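PDB 2YB1: 3',5'-nucleoside bisphosphate phosphatase from Chromobacterium violaceum, which hydrolyses nucleoside 3',5'-bisphosphates to the nucleoside 5'-phosphate and orthophosphate, using three manganese ions per subunit. Local coordinates for residues 5-10 with 75-80; 62-67 with 188-193; 71-76 with 168-173; 184-189 with 240-245. All coordinates share one frame; numbering follows the deposited sequence.

Contact 1: 5-10 with 75-80; sequences DLHFHS and HIVGLG. With MN (manganese (II) ion), chain C; MN (manganese (II) ion), chain D.
The imidazole of His7 is approached obliquely by a methyl of Val77, with CG2 3.8 Å from His7 ND1 and nearly as close to CE1. At the ring's edge, in its plane, lies NE2 of His9, the other histidine ligand that this segment gives to the same manganese ion. Both metal bonds, from His7 NE2 and from His9 NE2, measure 2.2 Å. The His7 ring reaches the metal because its CG is anti to the backbone N (chi1 -169°), and its rotation is fixed at both ends: NE2 grips the ion while ND1 is hydrogen-bonded to Glu218. Just before it in the chain, an Asx turn steadies the backbone, His7 N bonding almost straight to Asp5 OD1 at 3.2 Å.

One residue earlier the contact is mainly apolar. Leu6 and Leu79 cross at about a right angle, CD1 to CD1 at 4.0 Å, and Leu79 CD2 also rests 3.7 Å from the carbonyl O of Leu6. On strand 72-79, His75 ND1 binds the second manganese ion. The His-Phe-His sequence at the end of the first strand is the HxH metal motif of the amidohydrolase superfamily, here in the PHP barrel.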
loop_
_atom_site.group_PDB
_atom_site.type_symbol
_atom_site.label_atom_id
_atom_site.label_comp_id
_atom_site.label_asym_id
_atom_site.label_seq_id
_atom_site.Cartn_x
_atom_site.Cartn_y
_atom_site.Cartn_z
ATOM N N ASP A 5 1.879 -13.281 -0.702
ATOM C CA ASP A 5 1.377 -11.961 -1.058
ATOM C C ASP A 5 1.647 -10.977 0.080
ATOM O O ASP A 5 1.018 -11.059 1.142
ATOM C CB ASP A 5 -0.122 -12.059 -1.364
ATOM C CG ASP A 5 -0.688 -10.778 -1.943
ATOM O OD1 ASP A 5 0.051 -9.764 -2.000
ATOM O OD2 ASP A 5 -1.877 -10.786 -2.343
ATOM N N LEU A 6 2.559 -10.040 -0.166
ATOM C CA LEU A 6 2.990 -9.040 0.814
ATOM C C LEU A 6 2.423 -7.628 0.642
ATOM O O LEU A 6 3.028 -6.669 1.144
ATOM C CB LEU A 6 4.519 -9.031 0.993
ATOM C CG LEU A 6 5.099 -10.433 1.214
ATOM C CD1 LEU A 6 6.609 -10.393 1.412
ATOM C CD2 LEU A 6 4.399 -11.157 2.381
ATOM N N HIS A 7 1.412 -7.463 -0.212
ATOM C CA HIS A 7 0.752 -6.160 -0.339
ATOM C C HIS A 7 -0.751 -6.271 -0.649
ATOM O O HIS A 7 -1.115 -6.744 -1.715
ATOM C CB HIS A 7 1.469 -5.384 -1.450
ATOM C CG HIS A 7 1.092 -3.941 -1.549
ATOM N ND1 HIS A 7 1.995 -2.968 -1.933
ATOM C CD2 HIS A 7 -0.085 -3.302 -1.349
ATOM C CE1 HIS A 7 1.390 -1.794 -1.950
ATOM N NE2 HIS A 7 0.131 -1.969 -1.597
ATOM N N PHE A 8 -1.610 -5.790 0.241
ATOM C CA PHE A 8 -3.051 -5.694 -0.046
ATOM C C PHE A 8 -3.750 -4.856 1.020
ATOM O O PHE A 8 -3.145 -4.531 2.049
ATOM C CB PHE A 8 -3.714 -7.092 -0.197
ATOM C CG PHE A 8 -3.449 -8.055 0.950
ATOM C CD1 PHE A 8 -4.300 -8.099 2.057
ATOM C CD2 PHE A 8 -2.389 -8.966 0.889
ATOM C CE1 PHE A 8 -4.060 -8.988 3.116
ATOM C CE2 PHE A 8 -2.145 -9.863 1.939
ATOM C CZ PHE A 8 -2.990 -9.877 3.055
ATOM N N HIS A 9 -5.033 -4.568 0.796
ATOM C CA HIS A 9 -5.770 -3.597 1.605
ATOM C C HIS A 9 -7.072 -4.150 2.153
ATOM O O HIS A 9 -7.592 -5.150 1.658
ATOM C CB HIS A 9 -6.073 -2.343 0.781
ATOM C CG HIS A 9 -4.838 -1.610 0.371
ATOM N ND1 HIS A 9 -4.326 -0.559 1.096
ATOM C CD2 HIS A 9 -3.976 -1.819 -0.651
ATOM C CE1 HIS A 9 -3.210 -0.136 0.530
ATOM N NE2 HIS A 9 -2.976 -0.883 -0.533
ATOM N N SER A 10 -7.600 -3.470 3.169
ATOM C CA SER A 10 -8.851 -3.861 3.796
ATOM C C SER A 10 -9.660 -2.598 4.017
ATOM O O SER A 10 -9.188 -1.499 3.698
ATOM C CB SER A 10 -8.579 -4.533 5.145
ATOM O OG SER A 10 -8.194 -3.574 6.123
ATOM N N HIS A 75 4.961 5.570 -2.326
ATOM C CA HIS A 75 4.447 4.756 -1.229
ATOM C C HIS A 75 5.512 3.796 -0.727
ATOM O O HIS A 75 6.123 3.067 -1.515
ATOM C CB HIS A 75 3.192 3.997 -1.672
ATOM C CG HIS A 75 1.986 4.869 -1.828
ATOM N ND1 HIS A 75 0.830 4.442 -2.445
ATOM C CD2 HIS A 75 1.750 6.142 -1.430
ATOM C CE1 HIS A 75 -0.065 5.415 -2.425
ATOM N NE2 HIS A 75 0.464 6.454 -1.806
ATOM N N ILE A 76 5.746 3.818 0.584
ATOM C CA ILE A 76 6.747 2.949 1.205
ATOM C C ILE A 76 6.046 1.955 2.122
ATOM O O ILE A 76 5.427 2.344 3.114
ATOM C CB ILE A 76 7.793 3.765 2.035
ATOM C CG1 ILE A 76 8.467 4.829 1.163
ATOM C CG2 ILE A 76 8.813 2.831 2.696
ATOM C CD1 ILE A 76 9.224 4.255 -0.043
ATOM N N VAL A 77 6.127 0.677 1.771
ATOM C CA VAL A 77 5.575 -0.393 2.590
ATOM C C VAL A 77 6.521 -0.734 3.749
ATOM O O VAL A 77 7.740 -0.752 3.570
ATOM C CB VAL A 77 5.343 -1.659 1.725
ATOM C CG1 VAL A 77 5.282 -2.918 2.590
ATOM C CG2 VAL A 77 4.077 -1.502 0.874
ATOM N N GLY A 78 5.987 -0.914 4.954
ATOM C CA GLY A 78 6.752 -1.600 5.986
ATOM C C GLY A 78 6.300 -3.033 6.219
ATOM O O GLY A 78 5.085 -3.295 6.273
ATOM N N LEU A 79 7.245 -3.935 6.500
ATOM C CA LEU A 79 6.896 -5.339 6.740
ATOM C C LEU A 79 7.625 -5.856 7.971
ATOM O O LEU A 79 8.820 -5.586 8.142
ATOM C CB LEU A 79 7.265 -6.214 5.534
ATOM C CG LEU A 79 6.565 -5.960 4.186
ATOM C CD1 LEU A 79 7.237 -6.780 3.087
ATOM C CD2 LEU A 79 5.062 -6.273 4.267
ATOM N N GLY A 80 6.920 -6.621 8.808
ATOM C CA GLY A 80 7.506 -7.111 10.043
ATOM C C GLY A 80 7.592 -6.029 11.118
ATOM O O GLY A 80 8.389 -6.139 12.052
HETATM MN MN MN C . -1.371 -0.402 -1.891
HETATM MN MN MN D . 0.558 2.375 -3.212
#

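Contact 2: 62-67 with 188-193; sequences GVEVSV and VIAHPG. With MN (manganese (II) ion), chain D; MN (manganese (II) ion), chain C.
Glu64 meets Ala190 and His191 at a manganese ion, and its carboxylate carries most of the contact. The side chain leaves strand 59-69 with CG anti to the backbone N (chi1 -177°) and stays extended, which delivers the carboxylate to the metals. There it splits its two oxygens: OE2 of Glu64 binds one ion at 2.1 Å and OE1 of Glu64 binds the other at 2.3 Å. The carboxylate is thus a true bridge between the two manganese ions; each oxygen is bound to a metal, which probably offsets the carboxylate's charge.

His191 comes to the first of these ions from the other segment. Its NE2 makes a 2.1 Å bond to the metal, and the angle between this bond and that of Glu64 OE2 is about 111°. The two ligand atoms, Glu64 OE2 and His191 NE2, are 3.5 Å apart, held together by the shared ion and not by a hydrogen bond. The backbone N of His191 is tied to Glu218.

Ala190 fills the angle between them. Its CB lies 3.8 Å from Glu64 OE2 and also 3.9 Å above one face of the His191 ring, offset toward the rim, so a single methyl packs against both ligands. His75 completes the protein ligands of this ion, while His7, His9 and Asp248 bind the other. A glutamate bridging two metals, with histidines as further ligands, is characteristic of the multinuclear centre of PHP-family phosphatases.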
loop_
_atom_site.group_PDB
_atom_site.type_symbol
_atom_site.label_atom_id
_atom_site.label_comp_id
_atom_site.label_asym_id
_atom_site.label_seq_id
_atom_site.Cartn_x
_atom_site.Cartn_y
_atom_site.Cartn_z
ATOM N N GLY A 62 2.047 -5.360 8.485
ATOM C CA GLY A 62 2.478 -4.501 7.393
ATOM C C GLY A 62 1.768 -3.164 7.406
ATOM O O GLY A 62 0.829 -2.953 8.174
ATOM N N VAL A 63 2.259 -2.235 6.589
ATOM C CA VAL A 63 1.623 -0.938 6.425
ATOM C C VAL A 63 2.103 -0.335 5.099
ATOM O O VAL A 63 3.160 -0.709 4.595
ATOM C CB VAL A 63 2.009 0.003 7.583
ATOM C CG1 VAL A 63 3.484 0.362 7.495
ATOM C CG2 VAL A 63 1.130 1.275 7.591
ATOM N N GLU A 64 1.327 0.580 4.532
ATOM C CA GLU A 64 1.778 1.328 3.363
ATOM C C GLU A 64 1.775 2.831 3.660
ATOM O O GLU A 64 0.712 3.442 3.836
ATOM C CB GLU A 64 0.910 1.025 2.133
ATOM C CG GLU A 64 1.435 1.741 0.895
ATOM C CD GLU A 64 0.719 1.358 -0.367
ATOM O OE1 GLU A 64 -0.428 0.890 -0.290
ATOM O OE2 GLU A 64 1.332 1.510 -1.443
ATOM N N VAL A 65 2.963 3.431 3.687
ATOM C CA VAL A 65 3.121 4.823 4.128
ATOM C C VAL A 65 3.215 5.808 2.972
ATOM O O VAL A 65 4.034 5.630 2.071
ATOM C CB VAL A 65 4.396 4.995 4.978
ATOM C CG1 VAL A 65 4.461 6.442 5.562
ATOM C CG2 VAL A 65 4.452 3.923 6.074
ATOM N N SER A 66 2.370 6.838 3.014
ATOM C CA SER A 66 2.337 7.892 1.998
ATOM C C SER A 66 3.492 8.861 2.214
ATOM O O SER A 66 3.695 9.358 3.325
ATOM C CB SER A 66 1.020 8.673 2.078
ATOM O OG SER A 66 -0.115 7.815 2.009
ATOM N N VAL A 67 4.226 9.131 1.137
ATOM C CA VAL A 67 5.434 9.949 1.175
ATOM C C VAL A 67 5.403 10.990 0.050
ATOM O O VAL A 67 5.008 10.687 -1.078
ATOM C CB VAL A 67 6.712 9.056 1.037
ATOM C CG1 VAL A 67 7.971 9.895 0.713
ATOM C CG2 VAL A 67 6.933 8.240 2.304
ATOM N N VAL A 188 10.108 -0.863 2.181
ATOM C CA VAL A 188 10.011 -1.363 0.811
ATOM C C VAL A 188 9.414 -0.288 -0.104
ATOM O O VAL A 188 8.336 0.228 0.174
ATOM C CB VAL A 188 9.079 -2.615 0.751
ATOM C CG1 VAL A 188 8.939 -3.133 -0.685
ATOM C CG2 VAL A 188 9.559 -3.708 1.699
ATOM N N ILE A 189 10.089 0.033 -1.206
ATOM C CA ILE A 189 9.504 0.948 -2.181
ATOM C C ILE A 189 8.410 0.189 -2.924
ATOM O O ILE A 189 8.670 -0.842 -3.561
ATOM C CB ILE A 189 10.545 1.436 -3.200
ATOM C CG1 ILE A 189 11.580 2.342 -2.516
ATOM C CG2 ILE A 189 9.851 2.170 -4.352
ATOM C CD1 ILE A 189 12.792 2.648 -3.387
ATOM N N ALA A 190 7.184 0.700 -2.842
ATOM C CA ALA A 190 6.041 -0.010 -3.401
ATOM C C ALA A 190 5.849 0.331 -4.880
ATOM O O ALA A 190 6.134 1.451 -5.304
ATOM C CB ALA A 190 4.774 0.317 -2.611
ATOM N N HIS A 191 5.426 -0.664 -5.653
ATOM C CA HIS A 191 5.007 -0.486 -7.044
ATOM C C HIS A 191 5.755 0.624 -7.795
ATOM O O HIS A 191 5.149 1.575 -8.289
ATOM C CB HIS A 191 3.479 -0.321 -7.142
ATOM C CG HIS A 191 2.931 0.787 -6.300
ATOM N ND1 HIS A 191 3.301 2.104 -6.468
ATOM C CD2 HIS A 191 2.030 0.774 -5.286
ATOM C CE1 HIS A 191 2.657 2.854 -5.591
ATOM N NE2 HIS A 191 1.880 2.071 -4.864
ATOM N N PRO A 192 7.085 0.481 -7.911
ATOM C CA PRO A 192 7.928 1.517 -8.524
ATOM C C PRO A 192 7.579 1.808 -9.995
ATOM O O PRO A 192 7.836 2.909 -10.477
ATOM C CB PRO A 192 9.349 0.949 -8.373
ATOM C CG PRO A 192 9.160 -0.543 -8.247
ATOM C CD PRO A 192 7.870 -0.685 -7.465
ATOM N N GLY A 193 6.970 0.852 -10.683
ATOM C CA GLY A 193 6.602 1.041 -12.077
ATOM C C GLY A 193 5.491 2.050 -12.300
ATOM O O GLY A 193 5.258 2.481 -13.435
HETATM MN MN MN D . 0.558 2.375 -3.212
HETATM MN MN MN C . -1.371 -0.402 -1.891
#

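Contact 3: 71-76 with 168-173; sequences RHTVHI and HQWASL. With MN (manganese (II) ion), chain D.
In the PHP barrel, the loop before helix 173-182 passes the end of strand 72-79 and meets both sides of it: Thr73 touches Trp170 on the active-site side, and Ile76 touches Leu173 on the side covered by helices. The touching parts of the two segments run 56° apart, and the contact consists of these two small patches.

At the first patch, Thr73 CG2 sits 4.0 Å from CD1 of Trp170 and is about equally near NE1, approaching the five-membered end of the indole obliquely. The methyl is sent that way by a chi1 of -59°, which sets CG2 anti to the backbone N of Thr73. One face of the indole is taken by a neighbour in its own segment: His168 CD2 lies 3.4 Å above the plane, offset toward the rim. Trp170 also touches Arg99 and Arg102 of helix 99-112 and lies near the bound AMP, so this end of the contact is beside the nucleotide pocket. Its backbone N is hydrogen-bonded to Ser68 OG.

Between the patches Ser172 is the N-cap of helix 173-182, its OG bonding to the backbone N of Asp175. Strand 72-79 has two sides here: His75 turns its ring to a manganese ion, whereas Ile76 faces the helix. Phe209 and Leu205 of helix 199-211 add to this apolar layer, against Ile76 and Leu173 respectively. Ile76 and Leu173 cross at about a right angle, and a single methyl, Leu173 CD1, lies 4.0 Å from both CD1 and CG1 of Ile76.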
loop_
_atom_site.group_PDB
_atom_site.type_symbol
_atom_site.label_atom_id
_atom_site.label_comp_id
_atom_site.label_asym_id
_atom_site.label_seq_id
_atom_site.Cartn_x
_atom_site.Cartn_y
_atom_site.Cartn_z
ATOM N N ARG A 71 8.421 16.514 -6.035
ATOM C CA ARG A 71 7.079 16.709 -6.594
ATOM C C ARG A 71 6.302 15.395 -6.687
ATOM O O ARG A 71 5.172 15.364 -7.181
ATOM C CB ARG A 71 7.164 17.334 -7.993
ATOM C CG ARG A 71 7.416 16.313 -9.103
ATOM C CD ARG A 71 7.164 16.894 -10.497
ATOM N NE ARG A 71 6.606 15.897 -11.413
ATOM C CZ ARG A 71 7.309 15.243 -12.334
ATOM N NH1 ARG A 71 8.610 15.477 -12.472
ATOM N NH2 ARG A 71 6.715 14.353 -13.121
ATOM N N HIS A 72 6.914 14.308 -6.226
ATOM C CA HIS A 72 6.341 12.977 -6.399
ATOM C C HIS A 72 5.703 12.472 -5.119
ATOM O O HIS A 72 6.237 12.679 -4.031
ATOM C CB HIS A 72 7.426 11.984 -6.824
ATOM C CG HIS A 72 8.172 12.396 -8.054
ATOM N ND1 HIS A 72 7.773 12.033 -9.324
ATOM C CD2 HIS A 72 9.290 13.143 -8.208
ATOM C CE1 HIS A 72 8.611 12.545 -10.207
ATOM N NE2 HIS A 72 9.543 13.219 -9.556
ATOM N N THR A 73 4.558 11.810 -5.256
ATOM C CA THR A 73 4.015 11.006 -4.171
ATOM C C THR A 73 4.499 9.575 -4.371
ATOM O O THR A 73 4.266 8.982 -5.425
ATOM C CB THR A 73 2.474 11.002 -4.179
ATOM O OG1 THR A 73 1.997 12.342 -4.042
ATOM C CG2 THR A 73 1.947 10.163 -3.029
ATOM N N VAL A 74 5.202 9.032 -3.381
ATOM C CA VAL A 74 5.608 7.631 -3.432
ATOM C C VAL A 74 5.032 6.892 -2.224
ATOM O O VAL A 74 4.633 7.512 -1.232
ATOM C CB VAL A 74 7.155 7.445 -3.504
ATOM C CG1 VAL A 74 7.721 8.069 -4.784
ATOM C CG2 VAL A 74 7.823 8.019 -2.285
ATOM N N HIS A 75 4.961 5.570 -2.326
ATOM C CA HIS A 75 4.447 4.756 -1.229
ATOM C C HIS A 75 5.512 3.796 -0.727
ATOM O O HIS A 75 6.123 3.067 -1.515
ATOM C CB HIS A 75 3.192 3.997 -1.672
ATOM C CG HIS A 75 1.986 4.869 -1.828
ATOM N ND1 HIS A 75 0.830 4.442 -2.445
ATOM C CD2 HIS A 75 1.750 6.142 -1.430
ATOM C CE1 HIS A 75 -0.065 5.415 -2.425
ATOM N NE2 HIS A 75 0.464 6.454 -1.806
ATOM N N ILE A 76 5.746 3.818 0.584
ATOM C CA ILE A 76 6.747 2.949 1.205
ATOM C C ILE A 76 6.046 1.955 2.122
ATOM O O ILE A 76 5.427 2.344 3.114
ATOM C CB ILE A 76 7.793 3.765 2.035
ATOM C CG1 ILE A 76 8.467 4.829 1.163
ATOM C CG2 ILE A 76 8.813 2.831 2.696
ATOM C CD1 ILE A 76 9.224 4.255 -0.043
ATOM N N HIS A 168 -1.098 17.723 -1.581
ATOM C CA HIS A 168 -0.969 17.536 -0.145
ATOM C C HIS A 168 0.414 17.007 0.171
ATOM O O HIS A 168 0.940 16.178 -0.569
ATOM C CB HIS A 168 -2.015 16.534 0.339
ATOM C CG HIS A 168 -2.143 16.477 1.824
ATOM N ND1 HIS A 168 -2.722 17.490 2.556
ATOM C CD2 HIS A 168 -1.759 15.538 2.719
ATOM C CE1 HIS A 168 -2.697 17.174 3.838
ATOM N NE2 HIS A 168 -2.116 15.995 3.966
ATOM N N GLN A 169 0.995 17.463 1.272
ATOM C CA GLN A 169 2.307 16.953 1.669
ATOM C C GLN A 169 2.185 15.814 2.681
ATOM O O GLN A 169 1.626 15.979 3.764
ATOM C CB GLN A 169 3.217 18.067 2.199
ATOM C CG GLN A 169 4.587 17.543 2.625
ATOM C CD GLN A 169 5.634 18.631 2.797
ATOM O OE1 GLN A 169 5.973 19.012 3.921
ATOM N NE2 GLN A 169 6.168 19.119 1.680
ATOM N N TRP A 170 2.689 14.647 2.297
ATOM C CA TRP A 170 2.688 13.461 3.151
ATOM C C TRP A 170 4.003 13.369 3.930
ATOM O O TRP A 170 4.690 14.379 4.107
ATOM C CB TRP A 170 2.409 12.194 2.335
ATOM C CG TRP A 170 1.209 12.314 1.442
ATOM C CD1 TRP A 170 1.210 12.527 0.093
ATOM C CD2 TRP A 170 -0.169 12.246 1.837
ATOM N NE1 TRP A 170 -0.082 12.581 -0.381
ATOM C CE2 TRP A 170 -0.947 12.411 0.667
ATOM C CE3 TRP A 170 -0.822 12.039 3.059
ATOM C CZ2 TRP A 170 -2.349 12.376 0.683
ATOM C CZ3 TRP A 170 -2.221 12.016 3.074
ATOM C CH2 TRP A 170 -2.962 12.183 1.891
ATOM N N ALA A 171 4.325 12.189 4.452
ATOM C CA ALA A 171 5.555 12.026 5.230
ATOM C C ALA A 171 6.793 12.291 4.381
ATOM O O ALA A 171 6.747 12.210 3.157
ATOM C CB ALA A 171 5.630 10.626 5.820
ATOM N N SER A 172 7.897 12.637 5.028
ATOM C CA SER A 172 9.169 12.642 4.335
ATOM C C SER A 172 9.618 11.191 4.130
ATOM O O SER A 172 9.183 10.276 4.853
ATOM C CB SER A 172 10.215 13.419 5.134
ATOM O OG SER A 172 10.666 12.656 6.241
ATOM N N LEU A 173 10.487 10.978 3.151
ATOM C CA LEU A 173 11.057 9.660 2.920
ATOM C C LEU A 173 11.820 9.193 4.166
ATOM O O LEU A 173 11.682 8.049 4.599
ATOM C CB LEU A 173 11.988 9.691 1.701
ATOM C CG LEU A 173 12.613 8.372 1.251
ATOM C CD1 LEU A 173 11.511 7.403 0.855
ATOM C CD2 LEU A 173 13.583 8.581 0.078
HETATM MN MN MN D . 0.558 2.375 -3.212
#

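Contact 4: 184-189 with 240-245; sequences GGMAVI and GLYASS
Met186 and Val188 are the two residues of segment 184-189 that reach across to Tyr242 and Ser244. The segment starts at Gly184, where helix 173-182 ends in a Schellman motif with positive phi. Gly185 then leads into the strand.

Met186 opens the strand and points its side chain at Tyr242. The thioether is bent at its last torsion (chi3 76°), and this turn carries the terminal methyl to the ring, CE lying 3.8 Å from Tyr242 CD2. The approach is oblique, and the contact is made by the methyl carbon. Ala187 turns the other way, onto Phe209.

Val188 comes next, its CA 7.5 Å from that of Ser244. Its CG1, set anti to the backbone N (chi1 179°), packs 3.8 Å from Ser244 CB, so the serine presents a carbon here and not its hydroxyl. Ile189 ends the segment with its side chain on Phe209, like Ala187.

In the second segment, Gly240 closes helix 226-239 with another Schellman motif, so both segments are helix-to-strand turns of the barrel. Strands 186-189 and 242-246 are not neighbours in the sheet: strand 216-221 runs between them, parallel to each, and the side chains meet over the face of that strand, where its Glu218 touches Val188. Ile272 of helix 272-275 touches both Met186 and Val188, while helix 199-211 lies on the side where Ala187 and Ile189 point.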
loop_
_atom_site.group_PDB
_atom_site.type_symbol
_atom_site.label_atom_id
_atom_site.label_comp_id
_atom_site.label_asym_id
_atom_site.label_seq_id
_atom_site.Cartn_x
_atom_site.Cartn_y
_atom_site.Cartn_z
ATOM N N GLY A 184 11.124 -2.168 13.888
ATOM C CA GLY A 184 11.663 -3.511 13.723
ATOM C C GLY A 184 11.383 -4.134 12.365
ATOM O O GLY A 184 11.667 -5.304 12.145
ATOM N N GLY A 185 10.828 -3.362 11.442
ATOM C CA GLY A 185 10.491 -3.900 10.135
ATOM C C GLY A 185 11.483 -3.519 9.046
ATOM O O GLY A 185 12.484 -2.825 9.293
ATOM N N MET A 186 11.205 -3.993 7.832
ATOM C CA MET A 186 11.955 -3.598 6.645
ATOM C C MET A 186 11.098 -2.649 5.798
ATOM O O MET A 186 9.891 -2.862 5.647
ATOM C CB MET A 186 12.364 -4.836 5.833
ATOM C CG MET A 186 13.431 -5.694 6.530
ATOM S SD MET A 186 13.856 -7.169 5.591
ATOM C CE MET A 186 14.892 -6.465 4.283
ATOM N N ALA A 187 11.717 -1.582 5.291
ATOM C CA ALA A 187 11.033 -0.635 4.411
ATOM C C ALA A 187 11.164 -1.094 2.959
ATOM O O ALA A 187 12.192 -1.668 2.568
ATOM C CB ALA A 187 11.590 0.767 4.587
ATOM N N VAL A 188 10.108 -0.863 2.181
ATOM C CA VAL A 188 10.011 -1.363 0.811
ATOM C C VAL A 188 9.414 -0.288 -0.104
ATOM O O VAL A 188 8.336 0.228 0.174
ATOM C CB VAL A 188 9.079 -2.615 0.751
ATOM C CG1 VAL A 188 8.939 -3.133 -0.685
ATOM C CG2 VAL A 188 9.559 -3.708 1.699
ATOM N N ILE A 189 10.089 0.033 -1.206
ATOM C CA ILE A 189 9.504 0.948 -2.181
ATOM C C ILE A 189 8.410 0.189 -2.924
ATOM O O ILE A 189 8.670 -0.842 -3.561
ATOM C CB ILE A 189 10.545 1.436 -3.200
ATOM C CG1 ILE A 189 11.580 2.342 -2.516
ATOM C CG2 ILE A 189 9.851 2.170 -4.352
ATOM C CD1 ILE A 189 12.792 2.648 -3.387
ATOM N N GLY A 240 21.619 -4.018 -4.223
ATOM C CA GLY A 240 21.541 -5.001 -3.157
ATOM C C GLY A 240 20.232 -4.926 -2.390
ATOM O O GLY A 240 20.198 -5.217 -1.204
ATOM N N LEU A 241 19.155 -4.524 -3.063
ATOM C CA LEU A 241 17.827 -4.502 -2.429
ATOM C C LEU A 241 17.160 -5.873 -2.478
ATOM O O LEU A 241 17.307 -6.614 -3.459
ATOM C CB LEU A 241 16.922 -3.483 -3.120
ATOM C CG LEU A 241 17.327 -2.010 -3.024
ATOM C CD1 LEU A 241 16.423 -1.155 -3.899
ATOM C CD2 LEU A 241 17.271 -1.556 -1.572
ATOM N N TYR A 242 16.410 -6.194 -1.428
ATOM C CA TYR A 242 15.600 -7.410 -1.378
ATOM C C TYR A 242 14.275 -7.200 -2.105
ATOM O O TYR A 242 13.698 -6.112 -2.057
ATOM C CB TYR A 242 15.352 -7.821 0.084
ATOM C CG TYR A 242 16.648 -8.204 0.761
ATOM C CD1 TYR A 242 17.200 -9.463 0.568
ATOM C CD2 TYR A 242 17.341 -7.293 1.551
ATOM C CE1 TYR A 242 18.403 -9.813 1.156
ATOM C CE2 TYR A 242 18.551 -7.635 2.154
ATOM C CZ TYR A 242 19.073 -8.902 1.949
ATOM O OH TYR A 242 20.273 -9.272 2.529
ATOM N N ALA A 243 13.795 -8.248 -2.770
ATOM C CA ALA A 243 12.613 -8.133 -3.626
ATOM C C ALA A 243 11.364 -8.540 -2.882
ATOM O O ALA A 243 11.325 -9.580 -2.228
ATOM C CB ALA A 243 12.769 -8.983 -4.885
ATOM N N SER A 244 10.332 -7.715 -3.007
ATOM C CA SER A 244 9.052 -8.014 -2.409
ATOM C C SER A 244 8.046 -8.291 -3.519
ATOM O O SER A 244 8.274 -7.929 -4.682
ATOM C CB SER A 244 8.572 -6.855 -1.555
ATOM O OG SER A 244 7.488 -7.287 -0.772
ATOM N N SER A 245 6.971 -8.993 -3.156
ATOM C CA SER A 245 5.894 -9.330 -4.070
ATOM C C SER A 245 4.539 -9.020 -3.405
ATOM O O SER A 245 4.307 -9.382 -2.245
ATOM C CB SER A 245 5.980 -10.819 -4.417
ATOM O OG SER A 245 7.311 -11.192 -4.774
#

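All four contacts are buried; contacts 1 and 2 lie near the centre of the chain, while contacts 3 and 4 sit farther out and include the partly exposed Thr73 and Tyr242. Contact 1 uses one side of strand 72-79; contact 3 takes Thr73 from that side and Ile76 from the other. Strand 186-189 serves contacts 2 and 4 and pairs with 72-79, Val77 O lying 2.7 Å from Val188 N. Leu6 N comes 2.8 Å from Ser245 O, a probable hydrogen bond beside the end of strand 4-5, consistent with barrel closure. Contact 2 shares an ion across its segments, contact 1 sets ligands of two ions beside apolar packing, and contacts 3 and 4 pack methyls on rings and aliphatic carbons.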